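Local coordinates for protein reducing end xylose-releasing exo-oligoxylanase (Paenibacillus barengoltzii G22, PDB 5YXT) that probably hydrolyses xylo-oligosaccharides from the reducing end, releasing xylose, as a glycoside hydrolase family 8 exo-oligoxylanase of xylan degradation, at residues Arg14-Leu17 and Ala18-Gly21. Numbering follows the deposited sequence.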
ATOM      1  N   ARG C  14      -6.967 -21.821   8.865  1.00 25.99           N
ATOM      2  CA  ARG C  14      -5.767 -21.007   8.751  1.00 27.42           C
ATOM      3  C   ARG C  14      -5.310 -20.553  10.134  1.00 26.57           C
ATOM      4  O   ARG C  14      -6.116 -20.074  10.935  1.00 24.23           O
ATOM      5  CB  ARG C  14      -6.078 -19.810   7.852  1.00 27.79           C
ATOM      6  CG  ARG C  14      -4.928 -18.922   7.429  1.00 33.93           C
ATOM      7  CD  ARG C  14      -5.211 -18.257   6.050  1.00 31.80           C
ATOM      8  NE  ARG C  14      -6.349 -17.337   6.063  1.00 34.28           N
ATOM      9  CZ  ARG C  14      -7.592 -17.684   5.754  1.00 29.36           C
ATOM     10  NH1 ARG C  14      -7.842 -18.931   5.406  1.00 30.08           N
ATOM     11  NH2 ARG C  14      -8.590 -16.793   5.787  1.00 25.62           N
ATOM     12  N   ASN C  15      -4.025 -20.726  10.429  1.00 24.61           N
ATOM     13  CA  ASN C  15      -3.404 -20.099  11.598  1.00 24.47           C
ATOM     14  C   ASN C  15      -2.733 -18.842  11.065  1.00 23.79           C
ATOM     15  O   ASN C  15      -1.560 -18.856  10.690  1.00 20.49           O
ATOM     16  CB  ASN C  15      -2.408 -21.025  12.294  1.00 26.69           C
ATOM     17  CG  ASN C  15      -1.773 -20.386  13.529  1.00 25.90           C
ATOM     18  OD1 ASN C  15      -1.751 -19.158  13.674  1.00 21.22           O
ATOM     19  ND2 ASN C  15      -1.243 -21.221  14.423  1.00 21.84           N
ATOM     20  N   LEU C  16      -3.504 -17.751  11.025  1.00 17.56           N
ATOM     21  CA  LEU C  16      -3.047 -16.537  10.357  1.00 20.00           C
ATOM     22  C   LEU C  16      -1.800 -15.968  11.024  1.00 17.92           C
ATOM     23  O   LEU C  16      -0.895 -15.488  10.339  1.00 19.97           O
ATOM     24  CB  LEU C  16      -4.168 -15.495  10.334  1.00 18.63           C
ATOM     25  CG  LEU C  16      -3.924 -14.369   9.324  1.00 21.19           C
ATOM     26  CD1 LEU C  16      -3.658 -14.955   7.957  1.00 26.85           C
ATOM     27  CD2 LEU C  16      -5.072 -13.347   9.261  1.00 20.67           C
ATOM     28  N   LEU C  17      -1.733 -16.008  12.359  1.00 16.56           N
ATOM     29  CA  LEU C  17      -0.549 -15.491  13.046  1.00 17.51           C
ATOM     30  C   LEU C  17       0.706 -16.237  12.606  1.00 21.00           C
ATOM     31  O   LEU C  17       1.742 -15.621  12.331  1.00 21.89           O
ATOM     32  CB  LEU C  17      -0.732 -15.599  14.557  1.00 16.18           C
ATOM     33  CG  LEU C  17      -1.762 -14.637  15.156  1.00 18.43           C
ATOM     34  CD1 LEU C  17      -2.182 -15.036  16.569  1.00 18.16           C
ATOM     35  CD2 LEU C  17      -1.219 -13.232  15.134  1.00 19.61           C
ATOM     36  N   ALA C  18       0.621 -17.564  12.510  1.00 19.82           N
ATOM     37  CA  ALA C  18       1.776 -18.338  12.066  1.00 22.20           C
ATOM     38  C   ALA C  18       2.102 -18.040  10.613  1.00 22.13           C
ATOM     39  O   ALA C  18       3.277 -17.925  10.248  1.00 24.26           O
ATOM     40  CB  ALA C  18       1.520 -19.828  12.269  1.00 23.05           C
ATOM     41  N   GLU C  19       1.075 -17.926   9.766  1.00 22.72           N
ATOM     42  CA  GLU C  19       1.283 -17.506   8.387  1.00 22.20           C
ATOM     43  C   GLU C  19       2.070 -16.216   8.331  1.00 25.00           C
ATOM     44  O   GLU C  19       3.003 -16.077   7.530  1.00 24.34           O
ATOM     45  CB  GLU C  19      -0.063 -17.320   7.694  1.00 27.33           C
ATOM     46  CG  GLU C  19      -0.884 -18.574   7.515  1.00 32.41           C
ATOM     47  CD  GLU C  19      -1.776 -18.481   6.290  1.00 37.75           C
ATOM     48  OE1 GLU C  19      -2.149 -17.347   5.921  1.00 38.30           O
ATOM     49  OE2 GLU C  19      -2.112 -19.536   5.705  1.00 45.60           O
ATOM     50  N   TYR C  20       1.706 -15.271   9.190  1.00 22.02           N
ATOM     51  CA  TYR C  20       2.273 -13.937   9.214  1.00 23.97           C
ATOM     52  C   TYR C  20       3.666 -13.891   9.829  1.00 22.62           C
ATOM     53  O   TYR C  20       4.314 -12.845   9.752  1.00 23.08           O
ATOM     54  CB  TYR C  20       1.339 -13.004   9.991  1.00 21.34           C
ATOM     55  CG  TYR C  20       0.167 -12.463   9.193  1.00 23.29           C
ATOM     56  CD1 TYR C  20      -0.207 -13.032   7.972  1.00 22.76           C
ATOM     57  CD2 TYR C  20      -0.577 -11.386   9.671  1.00 22.43           C
ATOM     58  CE1 TYR C  20      -1.282 -12.526   7.245  1.00 25.21           C
ATOM     59  CE2 TYR C  20      -1.653 -10.875   8.953  1.00 21.84           C
ATOM     60  CZ  TYR C  20      -2.000 -11.441   7.752  1.00 22.30           C
ATOM     61  OH  TYR C  20      -3.070 -10.913   7.067  1.00 25.08           O
ATOM     62  N   GLY C  21       4.135 -14.977  10.444  1.00 24.97           N
ATOM     63  CA  GLY C  21       5.507 -15.052  10.913  1.00 25.75           C
ATOM     64  C   GLY C  21       5.688 -14.974  12.411  1.00 27.13           C
ATOM     65  O   GLY C  21       6.834 -14.924  12.874  1.00 24.59           O
TER
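Asn15 and Ala18 meet in an N-cap at the start of the short helix 16-20, near the N-terminus of this family 8 hydrolase, and the whole contact is local, made within little more than one helical turn. The side chain of Asn15 reaches forward to the first turn: with CG anti to the backbone N (chi1 -179°), OD1 accepts from Ala18 N at 3.1 Å, the donor lying above the carbonyl plane. The amide carbon CG also rests 3.6 Å from Ala18 CB. The backbone of the same asparagine serves the next residue, Glu19 N donating to Asn15 O at 2.9 Å in a nearly straight bond, and Tyr20 N follows by donating to Leu16 O. Leu16 lays its CG over a face of the ring of Tyr20, one turn further on, 3.9 Å from the centroid and offset toward the rim, a CH-pi contact; its CD1 comes within 3.5 Å of Tyr20 CE1. On another side, the Glu19 carboxylate lies against the aliphatic part of Arg14, with Glu19 OE1 3.2 Å from Arg14 CD, whereas the guanidinium is engaged by a salt bridge from NH1 to Glu274. A Schellman motif ends the helix at Gly21, whose phi is positive. Capped at both ends, this short helix is wedged among longer helices: Ala18 touches helix 24-40, Tyr20 packs on Ala337 and Val341 of helix 335-345, and Leu17 reaches both of these as well as Leu366 and Leu369 of helix 355-369.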